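Long-range contacts in RidA family protein (Psychrobacter sp. MES7-P7E, PDB 6L8P), which probably hydrolyses reactive enamine and imine intermediates to 2-keto acids and ammonia, as other RidA-family deaminases do: residues L89-F95 / N115-P121; G52-F56 / V136-E140; I26-A31 / A80-A85; K94-T100 / A122-V128. The protein carries 1 engineered substitution. One frame throughout, in Å; residues are numbered along the deposited sequence.

In the fold
The four contacts illustrate how chemistry follows position in a fold built on one mixed sheet. Contacts 2 and 4 are buried and built on strand pairing, antiparallel in contact 2 and parallel in contact 4; their centres lie about 10 Å apart, and strands 137-144 and 92-99, neighbours in the sheet, join them through backbone bonds. Contacts 1 and 3 are partly buried and rest on apolar side chains and bridging waters, each joining a loop to a strand's start or a helix's end. Contact 1 shares Lys-94 and Phe-95 with contact 4. Contact 3 sits on the other side of the chain's centre from contact 4 and touches no other subunit, whereas the other three face neighbouring subunits of the trimer.

Contact 1: L89-F95 / N115-P121; sequences LNDVVKF and NLSEPYP
Asn-90 OD1 faces Ser-117, joined to it largely through water. One water lies 2.9 Å from Asn-90 OD1 and accepts from Ser-117 N at 3.0 Å; a second, modelled too close to OD1 to be relied on, lies between it and Ser-117 OG. This wet rim borders an apolar interior. Leu-116 reaches inward with both methyls: CD2 lies 4.1 Å from Leu-89 CB, and CD1 meets Phe-95 CE2 at 3.8 Å, the two side chains running antiparallel past one another. Pro-121 brings its CG obliquely to the same ring, 3.7 Å from Phe-95 CE2, and close to Val-92 O (3.4 Å). Val-92 sends CG1 anti to its backbone N (chi1 178°), which sets that methyl over the centre of the Phe-95 ring, 3.5 Å above its plane, and also against Pro-121. Just before that proline, Tyr-120 O accepts a hydrogen bond from Ser-39 OG of the second subunit. A classic beta bulge, with Val-93 and Lys-94 both facing Ile-142, marks the opening of strand 92-99, and residues 115-121 form the return loop of a beta-alpha-beta crossover, leading from helix 105-115 into strand 122-127.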
# COMPACT_ATOMS: atom_id res chain seq x y z
N LEU A 89 -1.14 17.89 8.01
CA LEU A 89 -0.60 17.34 6.76
C LEU A 89 0.92 17.42 6.71
O LEU A 89 1.56 16.63 6.00
CB LEU A 89 -1.17 18.08 5.54
CG LEU A 89 -2.65 17.88 5.24
CD1 LEU A 89 -3.11 18.86 4.16
CD2 LEU A 89 -2.93 16.46 4.78
N ASN A 90 1.53 18.35 7.45
CA ASN A 90 2.99 18.40 7.49
C ASN A 90 3.60 17.14 8.08
O ASN A 90 4.81 16.92 7.95
CB ASN A 90 3.50 19.60 8.31
CG ASN A 90 3.24 20.91 7.63
OD1 ASN A 90 3.85 21.22 6.60
ND2 ASN A 90 2.32 21.69 8.19
N ASP A 91 2.81 16.33 8.78
CA ASP A 91 3.33 15.11 9.39
C ASP A 91 3.21 13.90 8.48
O ASP A 91 3.73 12.84 8.83
CB ASP A 91 2.57 14.80 10.68
CG ASP A 91 2.74 15.90 11.72
OD1 ASP A 91 3.90 16.28 11.95
OD2 ASP A 91 1.74 16.42 12.25
N VAL A 92 2.58 14.04 7.30
CA VAL A 92 2.50 12.89 6.40
C VAL A 92 3.90 12.52 5.92
O VAL A 92 4.65 13.39 5.45
CB VAL A 92 1.57 13.19 5.22
CG1 VAL A 92 1.52 11.97 4.25
CG2 VAL A 92 0.13 13.50 5.76
N VAL A 93 4.22 11.22 5.99
CA VAL A 93 5.47 10.69 5.44
C VAL A 93 5.25 9.89 4.17
O VAL A 93 6.20 9.79 3.37
CB VAL A 93 6.24 9.86 6.48
CG1 VAL A 93 6.68 10.77 7.67
CG2 VAL A 93 5.48 8.63 6.97
N LYS A 94 4.03 9.37 3.94
CA LYS A 94 3.80 8.58 2.73
C LYS A 94 2.34 8.74 2.34
O LYS A 94 1.46 8.61 3.20
CB LYS A 94 4.16 7.09 2.94
CG LYS A 94 3.73 6.12 1.83
CD LYS A 94 4.59 6.28 0.61
CE LYS A 94 4.15 5.31 -0.54
NZ LYS A 94 4.11 3.85 -0.08
N PHE A 95 2.10 9.04 1.07
CA PHE A 95 0.77 8.98 0.47
C PHE A 95 0.73 7.84 -0.55
O PHE A 95 1.67 7.65 -1.32
CB PHE A 95 0.45 10.28 -0.30
CG PHE A 95 0.03 11.43 0.55
CD1 PHE A 95 -1.06 11.32 1.43
CD2 PHE A 95 0.70 12.66 0.44
CE1 PHE A 95 -1.47 12.42 2.18
CE2 PHE A 95 0.29 13.78 1.17
CZ PHE A 95 -0.79 13.65 2.06
N ASN A 115 -1.85 22.05 -1.46
CA ASN A 115 -2.21 21.64 -0.13
C ASN A 115 -1.03 21.31 0.77
O ASN A 115 -1.24 21.09 1.97
CB ASN A 115 -3.15 20.42 -0.21
CG ASN A 115 -4.58 20.80 -0.54
OD1 ASN A 115 -5.34 21.14 0.36
ND2 ASN A 115 -4.95 20.75 -1.81
N LEU A 116 0.19 21.25 0.22
CA LEU A 116 1.33 20.73 0.96
C LEU A 116 2.47 21.73 0.85
O LEU A 116 2.57 22.44 -0.14
CB LEU A 116 1.84 19.38 0.40
CG LEU A 116 0.81 18.23 0.45
CD1 LEU A 116 1.33 17.09 -0.44
CD2 LEU A 116 0.54 17.77 1.88
N SER A 117 3.32 21.73 1.87
CA SER A 117 4.59 22.45 1.81
C SER A 117 5.74 21.46 1.85
O SER A 117 5.64 20.38 2.45
CB SER A 117 4.71 23.44 2.96
OG SER A 117 4.55 22.79 4.21
N GLU A 118 6.83 21.84 1.20
CA GLU A 118 8.05 21.04 1.25
C GLU A 118 8.56 20.88 2.68
O GLU A 118 8.33 21.74 3.55
CB GLU A 118 9.12 21.68 0.38
CG GLU A 118 8.78 21.71 -1.06
CD GLU A 118 9.74 22.52 -1.89
OE1 GLU A 118 9.67 23.77 -1.83
OE2 GLU A 118 10.56 21.91 -2.61
N PRO A 119 9.26 19.78 2.96
CA PRO A 119 9.49 18.69 2.00
C PRO A 119 8.23 17.83 1.78
O PRO A 119 7.49 17.61 2.73
CB PRO A 119 10.59 17.88 2.68
CG PRO A 119 10.28 18.04 4.16
CD PRO A 119 9.78 19.47 4.31
N TYR A 120 8.00 17.39 0.53
CA TYR A 120 6.80 16.57 0.28
C TYR A 120 6.98 15.13 0.77
O TYR A 120 8.09 14.62 0.89
CB TYR A 120 6.50 16.55 -1.20
CG TYR A 120 6.26 17.91 -1.80
CD1 TYR A 120 5.30 18.76 -1.26
CD2 TYR A 120 7.02 18.34 -2.86
CE1 TYR A 120 5.08 20.02 -1.82
CE2 TYR A 120 6.81 19.59 -3.41
CZ TYR A 120 5.84 20.42 -2.88
OH TYR A 120 5.60 21.66 -3.44
N PRO A 121 5.88 14.46 1.07
CA PRO A 121 5.97 13.05 1.48
C PRO A 121 6.44 12.17 0.32
O PRO A 121 6.38 12.55 -0.86
CB PRO A 121 4.53 12.69 1.87
CG PRO A 121 3.87 14.03 2.17
CD PRO A 121 4.50 14.98 1.18
O HOH W 1 2.68 19.96 4.25
O HOH W 2 6.17 18.40 5.29
O HOH W 3 5.37 23.26 6.63
O HOH W 4 7.14 21.60 6.09

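Contact 2: G52-F56 / V136-E140; sequences GQLGF and VVEIE
Gln-53 and Ile-139 form an antiparallel, hydrogen-bonded pair in the middle of the mixed sheet, where strand 47-54 runs beside strand 137-144. Two backbone bonds make the pair: Gln-53 N to Ile-139 O at 2.9 Å (163° at the hydrogen) and Ile-139 N to Gln-53 O at 3.1 Å. Weaker CA-H...O contacts support them, from Glu-138 CA to Gln-53 O at 3.2 Å and from Gly-52 CA to Ile-139 O.

Among the side chains, Gln-53 and Ile-139 share the face that carries helix 67-84, and Gln-53 packs there on Ile-78 and Ile-81. Leu-54 and Glu-138 occupy the other face. Leu-54 crosses Glu-138 at a slant, its CD2 3.7 Å from Glu-138 CB and 3.5 Å from Val-137 O. Glu-138 is stretched out (chi1 178°, chi2 175°), which carries OE2 to within 3.5 Å of Gly-52 CA and onward to Ala-125 N of the third subunit, its hydrogen-bond donor. Glu-140 lays CG against Gly-52 CA, and its OE1 forms a salt bridge with Lys-94 of the third subunit; buried carboxylates of this strand thus serve the trimer interface.

Past Leu-54 the chain folds into an inverse gamma turn centred on Gly-55, and a water spans the widening gap: it accepts from Gly-55 N at 2.8 Å and donates to Val-137 O at 2.7 Å.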
# COMPACT_ATOMS: atom_id res chain seq x y z
N GLY A 52 -7.89 4.88 3.42
CA GLY A 52 -8.14 5.53 2.14
C GLY A 52 -9.30 6.48 2.26
O GLY A 52 -10.32 6.16 2.85
N GLN A 53 -9.12 7.69 1.74
CA GLN A 53 -10.16 8.71 1.72
C GLN A 53 -10.60 8.95 0.29
O GLN A 53 -9.76 9.05 -0.62
CB GLN A 53 -9.66 10.03 2.33
CG GLN A 53 -9.36 9.90 3.83
CD GLN A 53 -10.55 9.49 4.62
OE1 GLN A 53 -11.60 10.14 4.54
NE2 GLN A 53 -10.43 8.40 5.39
N LEU A 54 -11.91 9.05 0.09
CA LEU A 54 -12.52 9.39 -1.18
C LEU A 54 -13.11 10.80 -1.08
O LEU A 54 -13.18 11.38 0.01
CB LEU A 54 -13.63 8.37 -1.53
CG LEU A 54 -13.14 6.92 -1.67
CD1 LEU A 54 -14.37 5.92 -1.49
CD2 LEU A 54 -12.58 6.71 -3.02
N GLY A 55 -13.51 11.34 -2.23
CA GLY A 55 -13.91 12.74 -2.27
C GLY A 55 -15.33 13.02 -1.80
O GLY A 55 -16.06 13.76 -2.46
N PHE A 56 -15.73 12.42 -0.68
CA PHE A 56 -17.07 12.65 -0.13
C PHE A 56 -17.13 13.95 0.65
O PHE A 56 -16.25 14.27 1.45
CB PHE A 56 -17.43 11.55 0.87
CG PHE A 56 -17.57 10.18 0.29
CD1 PHE A 56 -18.58 9.87 -0.60
CD2 PHE A 56 -16.73 9.20 0.75
CE1 PHE A 56 -18.70 8.54 -1.11
CE2 PHE A 56 -16.82 7.87 0.27
CZ PHE A 56 -17.81 7.55 -0.67
N VAL A 136 -13.24 8.76 -8.24
CA VAL A 136 -12.14 8.77 -9.21
C VAL A 136 -10.78 8.99 -8.56
O VAL A 136 -9.76 8.97 -9.27
CB VAL A 136 -12.36 9.81 -10.33
CG1 VAL A 136 -13.64 9.44 -11.05
CG2 VAL A 136 -12.43 11.22 -9.81
N VAL A 137 -10.71 9.14 -7.25
CA VAL A 137 -9.42 9.27 -6.56
C VAL A 137 -9.59 8.80 -5.11
O VAL A 137 -10.56 9.16 -4.43
CB VAL A 137 -8.87 10.72 -6.64
CG1 VAL A 137 -9.88 11.75 -6.11
CG2 VAL A 137 -7.56 10.82 -5.84
N GLU A 138 -8.64 7.97 -4.64
CA GLU A 138 -8.57 7.55 -3.24
C GLU A 138 -7.14 7.77 -2.78
O GLU A 138 -6.21 7.45 -3.52
CB GLU A 138 -8.94 6.04 -3.10
CG GLU A 138 -8.84 5.54 -1.69
CD GLU A 138 -9.33 4.09 -1.56
OE1 GLU A 138 -10.02 3.58 -2.49
OE2 GLU A 138 -9.06 3.44 -0.53
N ILE A 139 -6.94 8.35 -1.59
CA ILE A 139 -5.59 8.57 -1.09
C ILE A 139 -5.51 8.03 0.32
O ILE A 139 -6.35 8.36 1.16
CB ILE A 139 -5.20 10.06 -1.12
CG1 ILE A 139 -5.30 10.59 -2.57
CG2 ILE A 139 -3.79 10.25 -0.51
CD1 ILE A 139 -4.84 12.08 -2.74
N GLU A 140 -4.50 7.19 0.58
CA GLU A 140 -4.16 6.65 1.90
C GLU A 140 -2.95 7.41 2.43
O GLU A 140 -2.13 7.88 1.64
CB GLU A 140 -3.76 5.21 1.82
CG GLU A 140 -4.75 4.31 1.17
CD GLU A 140 -4.00 3.11 0.59
OE1 GLU A 140 -3.33 2.36 1.36
OE2 GLU A 140 -4.07 2.89 -0.65
O HOH W 5 -13.08 10.10 -4.69

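Contact 3: I26-A31 / A80-A85; sequences IQTDKA and AICEAA
Ile-26 and Ala-84 begin a row of apolar contacts in which side chains, mostly alanines, on the last turns of helix 67-84 and just past its end receive residues 26-31. Ile-26 splits its branches: CG2 meets Ala-84 CB at 3.6 Å, while CG1 lies 4.1 Å from Ala-85 CB. Thr-28 adds its CB to the same Ala-84 methyl at 3.8 Å. Farther along, Ala-31 CB packs on Ile-81 CG1 at 3.6 Å, and Ala-80 CB meets Lys-30 CB at 3.8 Å. Ile-81 also packs on Ile-50 and Gln-53, so it lies between loop and sheet.

The polar interactions are held mostly within the loop. Thr-28 turns OG1 anti to its own N (chi1 173°), leaving CG2 to face Ala-80 and Ala-84; OG1 accepts from Lys-30 N at 3.0 Å (164° at the hydrogen). A water links the same hydroxyl to the helix by donating to Ala-80 O at 2.8 Å. Gln-27 NE2 donates a hydrogen bond to Asp-29 OD1, arriving from above the carboxylate plane. The result is an ST turn overlapping a type I beta turn, laid across the C-terminal end of a helix that packs on the sheet.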
# COMPACT_ATOMS: atom_id res chain seq x y z
N ILE A 26 -8.89 6.63 15.83
CA ILE A 26 -9.18 8.04 15.60
C ILE A 26 -10.55 8.14 14.93
O ILE A 26 -10.83 7.42 13.96
CB ILE A 26 -8.11 8.71 14.71
CG1 ILE A 26 -6.67 8.53 15.23
CG2 ILE A 26 -8.42 10.20 14.48
CD1 ILE A 26 -6.43 8.97 16.69
N GLN A 27 -11.39 9.04 15.43
CA GLN A 27 -12.67 9.31 14.78
C GLN A 27 -12.94 10.80 14.85
O GLN A 27 -12.69 11.44 15.88
CB GLN A 27 -13.84 8.55 15.43
CG GLN A 27 -15.20 8.64 14.66
CD GLN A 27 -15.96 9.94 14.93
OE1 GLN A 27 -15.78 10.57 15.98
NE2 GLN A 27 -16.80 10.36 13.98
N THR A 28 -13.44 11.35 13.75
CA THR A 28 -13.89 12.74 13.73
C THR A 28 -15.10 12.88 12.82
O THR A 28 -15.13 12.38 11.70
CB THR A 28 -12.78 13.71 13.29
OG1 THR A 28 -13.33 15.03 13.13
CG2 THR A 28 -12.12 13.28 11.98
N ASP A 29 -16.10 13.64 13.29
CA ASP A 29 -17.21 13.95 12.40
C ASP A 29 -16.85 14.91 11.27
O ASP A 29 -17.70 15.15 10.40
CB ASP A 29 -18.37 14.56 13.21
CG ASP A 29 -18.86 13.64 14.30
OD1 ASP A 29 -18.87 12.40 14.10
OD2 ASP A 29 -19.26 14.15 15.37
N LYS A 30 -15.65 15.49 11.27
CA LYS A 30 -15.25 16.37 10.19
C LYS A 30 -14.74 15.62 8.98
O LYS A 30 -14.44 16.25 7.97
CB LYS A 30 -14.20 17.36 10.69
CG LYS A 30 -14.82 18.30 11.76
CD LYS A 30 -13.80 19.12 12.52
CE LYS A 30 -14.38 20.50 12.79
NZ LYS A 30 -14.93 20.62 14.16
N ALA A 31 -14.59 14.31 9.07
CA ALA A 31 -14.29 13.51 7.90
C ALA A 31 -15.41 12.51 7.65
O ALA A 31 -16.23 12.25 8.54
CB ALA A 31 -12.95 12.76 8.08
N ALA A 80 -8.65 16.74 8.19
CA ALA A 80 -9.47 16.62 9.39
C ALA A 80 -9.01 15.46 10.27
O ALA A 80 -8.99 15.57 11.51
CB ALA A 80 -10.95 16.45 9.00
N ILE A 81 -8.67 14.32 9.65
CA ILE A 81 -8.23 13.18 10.43
C ILE A 81 -6.86 13.43 11.04
O ILE A 81 -6.60 13.03 12.18
CB ILE A 81 -8.26 11.91 9.56
CG1 ILE A 81 -9.70 11.66 9.16
CG2 ILE A 81 -7.70 10.74 10.35
CD1 ILE A 81 -9.86 10.65 8.02
N CYS A 82 -5.97 14.09 10.30
CA CYS A 82 -4.67 14.45 10.85
C CYS A 82 -4.85 15.25 12.12
O CYS A 82 -4.20 14.97 13.14
CB CYS A 82 -3.85 15.29 9.86
SG CYS A 82 -3.24 14.40 8.39
N GLU A 83 -5.74 16.24 12.07
CA GLU A 83 -5.95 17.10 13.23
C GLU A 83 -6.56 16.33 14.39
O GLU A 83 -6.18 16.54 15.54
CB GLU A 83 -6.82 18.29 12.84
CG GLU A 83 -6.11 19.20 11.86
CD GLU A 83 -7.04 20.24 11.27
OE1 GLU A 83 -8.27 20.10 11.43
OE2 GLU A 83 -6.53 21.21 10.66
N ALA A 84 -7.50 15.43 14.10
CA ALA A 84 -8.06 14.59 15.15
C ALA A 84 -6.99 13.71 15.79
O ALA A 84 -7.11 13.32 16.95
CB ALA A 84 -9.20 13.74 14.58
N ALA A 85 -5.93 13.39 15.05
CA ALA A 85 -4.85 12.56 15.59
C ALA A 85 -3.79 13.39 16.31
O ALA A 85 -2.81 12.82 16.80
CB ALA A 85 -4.20 11.74 14.47
O HOH W 6 -10.93 16.95 12.92

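Contact 4: K94-T100 / A122-V128; sequences KFNVSLT and ARAAVQV
Arg-123 runs out from its strand, meeting first Phe-95, then Val-97. Its CB lies 3.9 Å from Phe-95 O; CG comes closer to that oxygen, at 3.5 Å, and also touches Phe-95 CB. The chain is extended through its first two torsions (chi2 175°), so CD reaches Val-97 CG2 at 4.0 Å, the two side chains crossing at an angle; it then bends at chi3 (75°). Beyond the bend, NE bonds a bound malonate, NH1 bonds Asn-109 OD1, and the guanidinium group makes a cation-pi contact with Phe-112. Several partners therefore fix the rotation of a buried charge.

Beneath the side chains lies an in-register parallel ladder, the strand axes only 9° apart. Six backbone bonds alternate between the strands, beginning with Phe-95 N to Ala-122 O (2.9 Å) and ending with Val-128 N to Leu-99 O (2.8 Å). On the opposite face from Arg-123, Lys-94 passes CD 3.8 Å from Ala-122 CB on its way to a salt bridge with Glu-140 of the second subunit. At the far end a water ties Gln-127 NE2 (3.0 Å) to Thr-100 O and Val-128 O, while Gln-127 OE1 accepts from Leu-102 N.

The pairing closes the beta-alpha-beta unit made with helix 105-115, and the malonate, probably from the crystallisation liquor, lies at Arg-123, consistent with the carboxylate-binding pocket found between subunits of RidA-family trimers.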
# COMPACT_ATOMS: atom_id res chain seq x y z
N LYS A 94 4.03 9.37 3.94
CA LYS A 94 3.80 8.58 2.73
C LYS A 94 2.34 8.74 2.34
O LYS A 94 1.46 8.61 3.20
CB LYS A 94 4.16 7.09 2.94
CG LYS A 94 3.73 6.12 1.83
CD LYS A 94 4.59 6.28 0.61
CE LYS A 94 4.15 5.31 -0.54
NZ LYS A 94 4.11 3.85 -0.08
N PHE A 95 2.10 9.04 1.07
CA PHE A 95 0.77 8.98 0.47
C PHE A 95 0.73 7.84 -0.55
O PHE A 95 1.67 7.65 -1.32
CB PHE A 95 0.45 10.28 -0.30
CG PHE A 95 0.03 11.43 0.55
CD1 PHE A 95 -1.06 11.32 1.43
CD2 PHE A 95 0.70 12.66 0.44
CE1 PHE A 95 -1.47 12.42 2.18
CE2 PHE A 95 0.29 13.78 1.17
CZ PHE A 95 -0.79 13.65 2.06
N ASN A 96 -0.41 7.14 -0.63
CA ASN A 96 -0.63 6.17 -1.70
C ASN A 96 -1.86 6.63 -2.46
O ASN A 96 -2.95 6.71 -1.89
CB ASN A 96 -0.84 4.78 -1.13
CG ASN A 96 -0.64 3.71 -2.15
OD1 ASN A 96 -1.61 3.16 -2.68
ND2 ASN A 96 0.61 3.40 -2.43
N VAL A 97 -1.68 6.93 -3.74
CA VAL A 97 -2.76 7.51 -4.55
C VAL A 97 -3.27 6.47 -5.54
O VAL A 97 -2.48 5.87 -6.29
CB VAL A 97 -2.26 8.72 -5.32
CG1 VAL A 97 -3.39 9.30 -6.16
CG2 VAL A 97 -1.68 9.80 -4.34
N SER A 98 -4.60 6.28 -5.57
CA SER A 98 -5.24 5.45 -6.58
C SER A 98 -6.15 6.34 -7.42
O SER A 98 -7.03 7.02 -6.87
CB SER A 98 -6.05 4.34 -5.91
OG SER A 98 -5.25 3.59 -4.99
N LEU A 99 -5.92 6.36 -8.72
CA LEU A 99 -6.71 7.13 -9.68
C LEU A 99 -7.47 6.19 -10.59
O LEU A 99 -6.97 5.12 -10.92
CB LEU A 99 -5.82 8.00 -10.58
CG LEU A 99 -4.93 8.99 -9.82
CD1 LEU A 99 -4.07 9.70 -10.85
CD2 LEU A 99 -5.82 9.97 -9.15
N THR A 100 -8.65 6.62 -11.09
CA THR A 100 -9.25 5.82 -12.16
C THR A 100 -8.82 6.29 -13.55
O THR A 100 -9.09 5.59 -14.54
CB THR A 100 -10.78 5.79 -12.04
OG1 THR A 100 -11.26 7.13 -11.89
CG2 THR A 100 -11.24 4.99 -10.81
N ALA A 122 6.84 10.95 0.70
CA ALA A 122 6.98 9.89 -0.27
C ALA A 122 5.60 9.58 -0.83
O ALA A 122 4.56 9.87 -0.22
CB ALA A 122 7.59 8.66 0.42
N ARG A 123 5.58 9.00 -2.02
CA ARG A 123 4.30 8.75 -2.69
C ARG A 123 4.41 7.53 -3.61
O ARG A 123 5.47 7.24 -4.16
CB ARG A 123 3.87 9.95 -3.53
CG ARG A 123 2.34 10.02 -3.80
CD ARG A 123 2.01 11.34 -4.55
NE ARG A 123 2.42 11.28 -5.96
CZ ARG A 123 2.21 12.26 -6.83
NH1 ARG A 123 1.59 13.39 -6.40
NH2 ARG A 123 2.59 12.13 -8.09
N ALA A 124 3.26 6.90 -3.84
CA ALA A 124 3.08 6.04 -4.99
C ALA A 124 1.77 6.42 -5.67
O ALA A 124 0.86 6.99 -5.03
CB ALA A 124 3.05 4.59 -4.58
N ALA A 125 1.66 6.12 -6.96
CA ALA A 125 0.45 6.49 -7.69
C ALA A 125 0.23 5.46 -8.78
O ALA A 125 1.14 5.13 -9.54
CB ALA A 125 0.55 7.92 -8.29
N VAL A 126 -1.01 4.97 -8.89
CA VAL A 126 -1.33 4.00 -9.93
C VAL A 126 -2.73 4.31 -10.43
O VAL A 126 -3.52 4.98 -9.75
CB VAL A 126 -1.31 2.54 -9.42
CG1 VAL A 126 0.06 2.19 -8.79
CG2 VAL A 126 -2.43 2.32 -8.40
N GLN A 127 -3.04 3.81 -11.64
CA GLN A 127 -4.42 3.84 -12.13
C GLN A 127 -5.04 2.47 -11.82
O GLN A 127 -4.56 1.44 -12.32
CB GLN A 127 -4.48 4.11 -13.63
CG GLN A 127 -5.92 4.36 -14.12
CD GLN A 127 -5.93 4.58 -15.62
OE1 GLN A 127 -5.20 5.44 -16.13
NE2 GLN A 127 -6.73 3.79 -16.35
N VAL A 128 -6.10 2.47 -11.00
CA VAL A 128 -6.82 1.24 -10.67
C VAL A 128 -8.00 1.10 -11.63
O VAL A 128 -8.28 1.99 -12.45
CB VAL A 128 -7.29 1.26 -9.20
CG1 VAL A 128 -6.05 1.27 -8.26
CG2 VAL A 128 -8.20 2.47 -8.93
O HOH W 7 -9.05 2.49 -15.06